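PDB 3OOO: proline dipeptidase, which probably hydrolyses dipeptides that end in proline with the help of manganese, the present chain being the N-terminal, non-catalytic domain of that enzyme. Local coordinates for residues R9-S14 against N123-I128; P72-I77 against W83-S88. All blocks are in the same frame, centred on the assembly; numbering follows the deposited sequence.

Overall arrangement
Both contacts lie in the N-terminal creatinase/prolidase domain, where helices pack against a mixed beta-sheet. They sit on opposite sides of the chain's centre, interaction 1 about 14 Å and interaction 2 about 12 Å from it; their own centres are about 25 Å apart and their nearest atoms about 11 Å. Interaction 1 joins the first and last helices, and the whole of interaction 2 falls within the intervening chain. Interaction 2 includes the edge strand 73-76; interaction 1 follows the other edge strand, 120-123, but packs over 97-100 and 19-22. In this peptidase family the metal site belongs to the C-terminal domain, which this chain lacks, so neither contact borders it here.

Interaction 1. Residues R9-S14 against N123-I128; sequences RHHLHS and NLTPYI
His11 reaches from helix 3-14 to the start of helix 126-129, and its imidazole takes nearly all of the contact. With CG anti to the backbone N (chi1 171°), the ring is carried outward until NE2 lies 2.6 Å from Thr125 OG1. Either atom could be the donor in this short hydrogen bond, which is bent, with an angle of 138°. The hydroxyl meets the ring at its edge, near its plane. Thr125 stands at the N-cap position of the last helix, and its hydroxyl is used on His11 NE2. Histidine suits its own place by offering a polar edge atom to Thr125 and a flat face to Tyr127. Tyr127, the second residue of that helix, lays CD2 over one face of the imidazole, toward its rim, 3.3 Å from His11 CG. The two side chains run past each other in opposite directions, and their ring planes meet at 42°, neither stacked nor edge-to-face, while Tyr127 CB makes a CH-pi contact 4.0 Å from the centre of the His11 ring.

The arrangement ties together the two ends of the creatinase/prolidase N-terminal domain, whose first and last helices meet here through their side chains. Ile128 completes the grip with CG1 3.7 Å from His11 CD2, and this branched apolar residue also packs on Leu99 and Phe22 of the sheet. Next along the first helix, Leu12 packs on Leu99 and Ala20.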
ATOM      1  N   ARG A   9      12.298   3.446 -20.004  1.00 12.59           N
ATOM      2  CA  ARG A   9      11.756   2.698 -21.133  0.50 13.17           C
ATOM      3  C   ARG A   9      12.774   1.698 -21.686  1.00 13.32           C
ATOM      4  O   ARG A   9      12.447   0.532 -21.923  1.00 13.20           O
ATOM      5  CB  ARG A   9      11.287   3.660 -22.229  0.50 13.19           C
ATOM      6  CG  ARG A   9      10.471   2.996 -23.320  0.50 14.28           C
ATOM      7  CD  ARG A   9      10.010   3.999 -24.357  0.50 15.54           C
ATOM      8  NE  ARG A   9      11.145   4.622 -25.026  0.50 16.71           N
ATOM      9  CZ  ARG A   9      11.818   4.061 -26.024  0.50 17.55           C
ATOM     10  NH1 ARG A   9      11.471   2.862 -26.473  0.50 17.78           N
ATOM     11  NH2 ARG A   9      12.842   4.700 -26.570  0.50 17.96           N
ATOM     12  N   HIS A  10      14.011   2.152 -21.882  1.00 13.91           N
ATOM     13  CA  HIS A  10      15.067   1.270 -22.380  1.00 14.88           C
ATOM     14  C   HIS A  10      15.423   0.184 -21.370  1.00 14.79           C
ATOM     15  O   HIS A  10      15.714  -0.955 -21.748  1.00 14.89           O
ATOM     16  CB  HIS A  10      16.306   2.076 -22.781  1.00 15.41           C
ATOM     17  CG  HIS A  10      16.128   2.857 -24.045  1.00 17.29           C
ATOM     18  ND1 HIS A  10      16.019   2.256 -25.281  1.00 20.22           N
ATOM     19  CD2 HIS A  10      16.035   4.190 -24.266  1.00 18.80           C
ATOM     20  CE1 HIS A  10      15.865   3.185 -26.207  1.00 20.24           C
ATOM     21  NE2 HIS A  10      15.871   4.366 -25.618  1.00 20.23           N
ATOM     22  N   HIS A  11      15.373   0.536 -20.089  1.00 14.51           N
ATOM     23  CA  HIS A  11      15.638  -0.416 -19.018  1.00 14.67           C
ATOM     24  C   HIS A  11      14.626  -1.554 -18.988  1.00 15.15           C
ATOM     25  O   HIS A  11      14.971  -2.687 -18.664  1.00 15.05           O
ATOM     26  CB  HIS A  11      15.664   0.289 -17.667  1.00 14.10           C
ATOM     27  CG  HIS A  11      15.730  -0.648 -16.504  1.00 13.52           C
ATOM     28  ND1 HIS A  11      16.810  -1.474 -16.274  1.00 12.76           N
ATOM     29  CD2 HIS A  11      14.846  -0.894 -15.508  1.00 13.17           C
ATOM     30  CE1 HIS A  11      16.589  -2.188 -15.185  1.00 12.73           C
ATOM     31  NE2 HIS A  11      15.405  -1.857 -14.703  1.00 13.74           N
ATOM     32  N   LEU A  12      13.372  -1.249 -19.319  1.00 15.96           N
ATOM     33  CA  LEU A  12      12.352  -2.283 -19.406  1.00 16.75           C
ATOM     34  C   LEU A  12      12.758  -3.381 -20.393  1.00 17.75           C
ATOM     35  O   LEU A  12      12.431  -4.545 -20.177  1.00 18.19           O
ATOM     36  CB  LEU A  12      10.988  -1.694 -19.779  1.00 16.37           C
ATOM     37  CG  LEU A  12      10.320  -0.723 -18.797  1.00 15.60           C
ATOM     38  CD1 LEU A  12       9.054  -0.163 -19.415  1.00 15.07           C
ATOM     39  CD2 LEU A  12      10.003  -1.382 -17.457  1.00 16.09           C
ATOM     40  N   HIS A  13      13.491  -3.016 -21.447  1.00 18.83           N
ATOM     41  CA  HIS A  13      14.002  -4.011 -22.401  1.00 19.96           C
ATOM     42  C   HIS A  13      14.987  -4.997 -21.747  1.00 20.01           C
ATOM     43  O   HIS A  13      15.011  -6.179 -22.107  1.00 20.84           O
ATOM     44  CB  HIS A  13      14.641  -3.357 -23.642  1.00 20.28           C
ATOM     45  CG  HIS A  13      13.786  -2.315 -24.302  1.00 22.15           C
ATOM     46  ND1 HIS A  13      14.313  -1.176 -24.874  1.00 24.21           N
ATOM     47  CD2 HIS A  13      12.443  -2.235 -24.478  1.00 23.65           C
ATOM     48  CE1 HIS A  13      13.335  -0.443 -25.376  1.00 24.14           C
ATOM     49  NE2 HIS A  13      12.191  -1.063 -25.148  1.00 23.55           N
ATOM     50  N   SER A  14      15.793  -4.508 -20.804  0.50 19.77           N
ATOM     51  CA  SER A  14      16.797  -5.333 -20.126  0.50 19.35           C
ATOM     52  C   SER A  14      16.168  -6.429 -19.272  0.50 19.24           C
ATOM     53  O   SER A  14      16.791  -7.459 -19.011  0.50 19.32           O
ATOM     54  CB  SER A  14      17.720  -4.467 -19.265  0.50 19.34           C
ATOM     55  OG  SER A  14      18.343  -3.455 -20.035  0.50 18.65           O
ATOM     56  N   ASN A 123       8.174  -5.210  -7.600  1.00 14.47           N
ATOM     57  CA  ASN A 123       8.676  -3.897  -7.230  1.00 14.01           C
ATOM     58  C   ASN A 123       9.660  -3.379  -8.268  1.00 14.19           C
ATOM     59  O   ASN A 123      10.227  -4.160  -9.044  1.00 14.15           O
ATOM     60  CB  ASN A 123       9.341  -3.954  -5.850  1.00 14.08           C
ATOM     61  CG  ASN A 123       9.654  -2.580  -5.287  1.00 13.80           C
ATOM     62  OD1 ASN A 123       8.911  -1.619  -5.491  1.00 11.80           O
ATOM     63  ND2 ASN A 123      10.768  -2.482  -4.573  1.00 16.43           N
ATOM     64  N   LEU A 124       9.846  -2.061  -8.280  1.00 14.35           N
ATOM     65  CA  LEU A 124      10.851  -1.428  -9.121  1.00 14.66           C
ATOM     66  C   LEU A 124      12.196  -2.121  -8.940  1.00 15.05           C
ATOM     67  O   LEU A 124      12.534  -2.583  -7.844  1.00 15.33           O
ATOM     68  CB  LEU A 124      10.998   0.053  -8.770  1.00 14.66           C
ATOM     69  CG  LEU A 124       9.771   0.964  -8.826  1.00 14.84           C
ATOM     70  CD1 LEU A 124      10.207   2.383  -8.470  1.00 15.06           C
ATOM     71  CD2 LEU A 124       9.083   0.933 -10.185  1.00 14.88           C
ATOM     72  N   THR A 125      12.949  -2.194 -10.030  1.00 15.15           N
ATOM     73  CA  THR A 125      14.294  -2.742 -10.014  1.00 15.54           C
ATOM     74  C   THR A 125      15.236  -1.760  -9.317  1.00 15.59           C
ATOM     75  O   THR A 125      14.919  -0.573  -9.205  1.00 15.72           O
ATOM     76  CB  THR A 125      14.794  -2.962 -11.445  1.00 15.45           C
ATOM     77  OG1 THR A 125      14.642  -1.742 -12.179  1.00 15.82           O
ATOM     78  CG2 THR A 125      14.009  -4.070 -12.127  1.00 15.38           C
ATOM     79  N   PRO A 126      16.398  -2.245  -8.836  1.00 15.98           N
ATOM     80  CA  PRO A 126      17.374  -1.329  -8.251  1.00 15.95           C
ATOM     81  C   PRO A 126      17.740  -0.163  -9.170  1.00 15.70           C
ATOM     82  O   PRO A 126      17.889   0.960  -8.692  1.00 15.62           O
ATOM     83  CB  PRO A 126      18.585  -2.228  -8.008  1.00 16.31           C
ATOM     84  CG  PRO A 126      17.986  -3.553  -7.718  1.00 16.37           C
ATOM     85  CD  PRO A 126      16.778  -3.654  -8.618  1.00 16.09           C
ATOM     86  N   TYR A 127      17.859  -0.419 -10.474  1.00 15.58           N
ATOM     87  CA  TYR A 127      18.195   0.637 -11.435  1.00 15.60           C
ATOM     88  C   TYR A 127      17.222   1.815 -11.375  1.00 16.15           C
ATOM     89  O   TYR A 127      17.644   2.974 -11.336  1.00 16.25           O
ATOM     90  CB  TYR A 127      18.288   0.091 -12.866  1.00 15.36           C
ATOM     91  CG  TYR A 127      18.527   1.166 -13.910  1.00 15.01           C
ATOM     92  CD1 TYR A 127      19.770   1.784 -14.030  1.00 15.43           C
ATOM     93  CD2 TYR A 127      17.504   1.572 -14.769  1.00 15.03           C
ATOM     94  CE1 TYR A 127      19.991   2.769 -14.982  1.00 16.00           C
ATOM     95  CE2 TYR A 127      17.713   2.559 -15.722  1.00 15.98           C
ATOM     96  CZ  TYR A 127      18.960   3.155 -15.824  1.00 16.16           C
ATOM     97  OH  TYR A 127      19.179   4.133 -16.766  1.00 17.55           O
ATOM     98  N   ILE A 128      15.924   1.516 -11.369  1.00 16.47           N
ATOM     99  CA  ILE A 128      14.905   2.565 -11.276  1.00 17.16           C
ATOM    100  C   ILE A 128      14.900   3.199  -9.876  1.00 18.24           C
ATOM    101  O   ILE A 128      14.820   4.421  -9.746  1.00 18.05           O
ATOM    102  CB  ILE A 128      13.490   2.049 -11.660  1.00 16.78           C
ATOM    103  CG1 ILE A 128      13.489   1.474 -13.082  1.00 16.21           C
ATOM    104  CG2 ILE A 128      12.457   3.176 -11.555  1.00 16.20           C
ATOM    105  CD1 ILE A 128      12.208   0.741 -13.469  1.00 15.27           C
TER

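Interaction 2. Residues P72-I77 against W83-S88; sequences PVFGYI and WQKIAS
A strand followed by a short connection and a helix that runs back along it forms this contact: strand 73-76, at one margin of the sheet, leads into helix 82-89. Their local axes approach to 8.8 Å, and their N-to-C directions differ by 149°, close to antiparallel. Phe74 and Lys85 meet where the helix comes down on the strand, the phenyl CE1 lying 3.7 Å from Lys85 O. That carbonyl approaches the ring obliquely, whereas Ile86 CA lies at the ring's edge, near its plane. Ile86 adds its side chain, with CG1 4.4 Å from Phe74 CZ. Phe74 CG stands between the backbone N and the carbonyl carbon (chi1 72°), a setting that puts CE1 and CZ against Lys85 and Ile86.

In this creatinase/prolidase N-terminal domain the strand pairs with its parallel neighbour 54-58, and Phe56 of that strand lies beside Phe74, Tyr76, Lys85 and Ile86, a shared apolar patch under the helix. Gly75 meets the helix through its backbone carbonyl: Lys85 CE comes within 3.4 Å of Gly75 O. In one of the two conformers of Lys85, a water joins the two residues, loosely on the lysine side, donating to Gly75 O at 3.1 Å and accepting a weak bond from Lys85 NZ at 3.4 Å. Lysine suits this place because its long methylene chain, bent at chi2 (74°), runs across the strand past Gly75 O to bring the ammonium near the water; a long, weak ion pair with Glu80 adds a second partner. Tyr76 touches the same chain, its CB 4.1 Å from Lys85 CG, but its ring leads away from the helix, and its hydroxyl is hydrogen-bonded with the backbone N of Gln42.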
ATOM      1  N   PRO A  72       0.448  11.723 -23.748  1.00  8.57           N
ATOM      2  CA  PRO A  72      -1.000  11.639 -23.500  1.00  8.32           C
ATOM      3  C   PRO A  72      -1.412  11.639 -22.031  1.00  8.01           C
ATOM      4  O   PRO A  72      -0.752  11.031 -21.183  1.00  7.72           O
ATOM      5  CB  PRO A  72      -1.396  10.319 -24.163  1.00  8.37           C
ATOM      6  CG  PRO A  72      -0.386  10.148 -25.249  1.00  8.65           C
ATOM      7  CD  PRO A  72       0.895  10.647 -24.656  1.00  8.41           C
ATOM      8  N   VAL A  73      -2.505  12.345 -21.756  1.00  7.75           N
ATOM      9  CA  VAL A  73      -3.091  12.430 -20.428  1.00  7.61           C
ATOM     10  C   VAL A  73      -4.572  12.103 -20.545  1.00  7.38           C
ATOM     11  O   VAL A  73      -5.238  12.554 -21.478  1.00  8.12           O
ATOM     12  CB  VAL A  73      -2.957  13.858 -19.838  1.00  7.43           C
ATOM     13  CG1 VAL A  73      -3.647  13.969 -18.474  1.00  8.43           C
ATOM     14  CG2 VAL A  73      -1.497  14.271 -19.722  1.00  7.40           C
ATOM     15  N   PHE A  74      -5.086  11.300 -19.617  1.00  6.77           N
ATOM     16  CA  PHE A  74      -6.532  11.121 -19.508  1.00  6.37           C
ATOM     17  C   PHE A  74      -6.958  11.071 -18.051  1.00  6.25           C
ATOM     18  O   PHE A  74      -6.125  10.974 -17.156  1.00  5.55           O
ATOM     19  CB  PHE A  74      -7.050   9.928 -20.341  1.00  6.68           C
ATOM     20  CG  PHE A  74      -6.688   8.571 -19.799  1.00  6.55           C
ATOM     21  CD1 PHE A  74      -7.690   7.706 -19.342  1.00  6.40           C
ATOM     22  CD2 PHE A  74      -5.367   8.129 -19.783  1.00  6.80           C
ATOM     23  CE1 PHE A  74      -7.382   6.433 -18.858  1.00  5.83           C
ATOM     24  CE2 PHE A  74      -5.045   6.855 -19.285  1.00  6.66           C
ATOM     25  CZ  PHE A  74      -6.056   6.006 -18.833  1.00  6.42           C
ATOM     26  N   GLY A  75      -8.260  11.173 -17.822  1.00  6.21           N
ATOM     27  CA  GLY A  75      -8.765  11.261 -16.470  1.00  6.78           C
ATOM     28  C   GLY A  75     -10.133  10.657 -16.295  1.00  6.83           C
ATOM     29  O   GLY A  75     -10.729  10.133 -17.241  1.00  6.87           O
ATOM     30  N   TYR A  76     -10.627  10.743 -15.066  1.00  7.10           N
ATOM     31  CA  TYR A  76     -11.936  10.215 -14.723  1.00  7.38           C
ATOM     32  C   TYR A  76     -12.629  11.125 -13.718  1.00  7.77           C
ATOM     33  O   TYR A  76     -11.988  11.674 -12.827  1.00  7.76           O
ATOM     34  CB  TYR A  76     -11.814   8.785 -14.177  1.00  7.29           C
ATOM     35  CG  TYR A  76     -11.323   8.685 -12.744  1.00  6.65           C
ATOM     36  CD1 TYR A  76     -12.173   8.255 -11.728  1.00  6.88           C
ATOM     37  CD2 TYR A  76     -10.014   9.032 -12.406  1.00  6.51           C
ATOM     38  CE1 TYR A  76     -11.732   8.161 -10.408  1.00  6.02           C
ATOM     39  CE2 TYR A  76      -9.563   8.942 -11.094  1.00  6.51           C
ATOM     40  CZ  TYR A  76     -10.426   8.510 -10.104  1.00  6.81           C
ATOM     41  OH  TYR A  76      -9.980   8.426  -8.813  1.00  8.16           O
ATOM     42  N   ILE A  77     -13.935  11.299 -13.900  1.00  8.33           N
ATOM     43  CA  ILE A  77     -14.759  12.007 -12.925  1.00  8.90           C
ATOM     44  C   ILE A  77     -15.225  11.018 -11.856  1.00  9.24           C
ATOM     45  O   ILE A  77     -15.093   9.801 -12.018  1.00  8.41           O
ATOM     46  CB  ILE A  77     -15.950  12.769 -13.577  1.00  9.03           C
ATOM     47  CG1 ILE A  77     -16.919  11.819 -14.292  1.00  9.01           C
ATOM     48  CG2 ILE A  77     -15.442  13.851 -14.531  1.00  9.47           C
ATOM     49  CD1 ILE A  77     -18.231  12.501 -14.711  1.00 10.12           C
ATOM     50  N   TRP A  83     -10.852   2.043 -12.820  1.00  8.06           N
ATOM     51  CA  TRP A  83     -10.264   0.809 -13.343  1.00  8.06           C
ATOM     52  C   TRP A  83     -10.812   0.481 -14.727  1.00  8.44           C
ATOM     53  O   TRP A  83     -10.054   0.090 -15.620  1.00  7.70           O
ATOM     54  CB  TRP A  83     -10.458  -0.346 -12.358  1.00  8.33           C
ATOM     55  CG  TRP A  83     -10.136   0.082 -10.966  1.00  8.32           C
ATOM     56  CD1 TRP A  83     -11.017   0.250  -9.934  1.00  8.68           C
ATOM     57  CD2 TRP A  83      -8.851   0.464 -10.464  1.00  7.83           C
ATOM     58  NE1 TRP A  83     -10.353   0.690  -8.814  1.00  9.14           N
ATOM     59  CE2 TRP A  83      -9.023   0.830  -9.111  1.00  8.35           C
ATOM     60  CE3 TRP A  83      -7.566   0.521 -11.023  1.00  7.67           C
ATOM     61  CZ2 TRP A  83      -7.964   1.251  -8.306  1.00  8.00           C
ATOM     62  CZ3 TRP A  83      -6.510   0.936 -10.221  1.00  7.81           C
ATOM     63  CH2 TRP A  83      -6.716   1.296  -8.873  1.00  8.36           C
ATOM     64  N   GLN A  84     -12.120   0.662 -14.903  1.00  8.49           N
ATOM     65  CA  GLN A  84     -12.755   0.509 -16.208  0.50  9.00           C
ATOM     66  C   GLN A  84     -12.238   1.563 -17.186  1.00  8.84           C
ATOM     67  O   GLN A  84     -12.023   1.279 -18.371  1.00  8.58           O
ATOM     68  CB  GLN A  84     -14.277   0.602 -16.076  0.50  9.30           C
ATOM     69  CG  GLN A  84     -14.913  -0.569 -15.339  0.50 11.32           C
ATOM     70  CD  GLN A  84     -16.395  -0.365 -15.091  0.50 12.80           C
ATOM     71  OE1 GLN A  84     -16.987  -1.017 -14.232  0.50 15.49           O
ATOM     72  NE2 GLN A  84     -17.001   0.551 -15.837  0.50 13.98           N
ATOM     73  N   LYS A  85     -12.042   2.784 -16.682  1.00  8.45           N
ATOM     74  CA  LYS A  85     -11.532   3.879 -17.503  0.50  8.13           C
ATOM     75  C   LYS A  85     -10.140   3.549 -18.034  1.00  8.30           C
ATOM     76  O   LYS A  85      -9.852   3.760 -19.214  1.00  8.08           O
ATOM     77  CB  LYS A  85     -11.497   5.184 -16.702  0.50  8.27           C
ATOM     78  CG  LYS A  85     -11.309   6.428 -17.548  0.50  8.06           C
ATOM     79  CD  LYS A  85     -12.586   6.764 -18.302  0.50  9.79           C
ATOM     80  CE  LYS A  85     -12.356   7.902 -19.273  0.50 11.25           C
ATOM     81  NZ  LYS A  85     -13.559   8.128 -20.114  0.50 12.57           N
ATOM     82  N   ILE A  86      -9.283   3.037 -17.155  1.00  7.78           N
ATOM     83  CA  ILE A  86      -7.934   2.635 -17.542  1.00  7.90           C
ATOM     84  C   ILE A  86      -8.001   1.512 -18.578  1.00  7.92           C
ATOM     85  O   ILE A  86      -7.323   1.569 -19.605  1.00  8.13           O
ATOM     86  CB  ILE A  86      -7.094   2.195 -16.315  1.00  7.64           C
ATOM     87  CG1 ILE A  86      -6.854   3.384 -15.377  1.00  7.34           C
ATOM     88  CG2 ILE A  86      -5.766   1.554 -16.752  1.00  7.66           C
ATOM     89  CD1 ILE A  86      -6.438   2.982 -13.951  1.00  6.80           C
ATOM     90  N   ALA A  87      -8.835   0.510 -18.309  1.00  8.32           N
ATOM     91  CA  ALA A  87      -8.963  -0.658 -19.188  1.00  8.80           C
ATOM     92  C   ALA A  87      -9.456  -0.305 -20.594  1.00  9.31           C
ATOM     93  O   ALA A  87      -9.066  -0.950 -21.574  1.00  9.96           O
ATOM     94  CB  ALA A  87      -9.878  -1.700 -18.554  1.00  9.23           C
ATOM     95  N   SER A  88     -10.310   0.711 -20.692  1.00  9.57           N
ATOM     96  CA  SER A  88     -10.904   1.098 -21.970  0.50  9.77           C
ATOM     97  C   SER A  88     -10.043   2.088 -22.745  1.00  9.77           C
ATOM     98  O   SER A  88     -10.262   2.308 -23.940  1.00 10.26           O
ATOM     99  CB  SER A  88     -12.301   1.688 -21.755  0.50  9.80           C
ATOM    100  OG  SER A  88     -13.172   0.744 -21.156  0.50 10.71           O
TER
HETATM  101  O   HOH W   1     -13.585  10.894 -18.074  1.00 22.18           O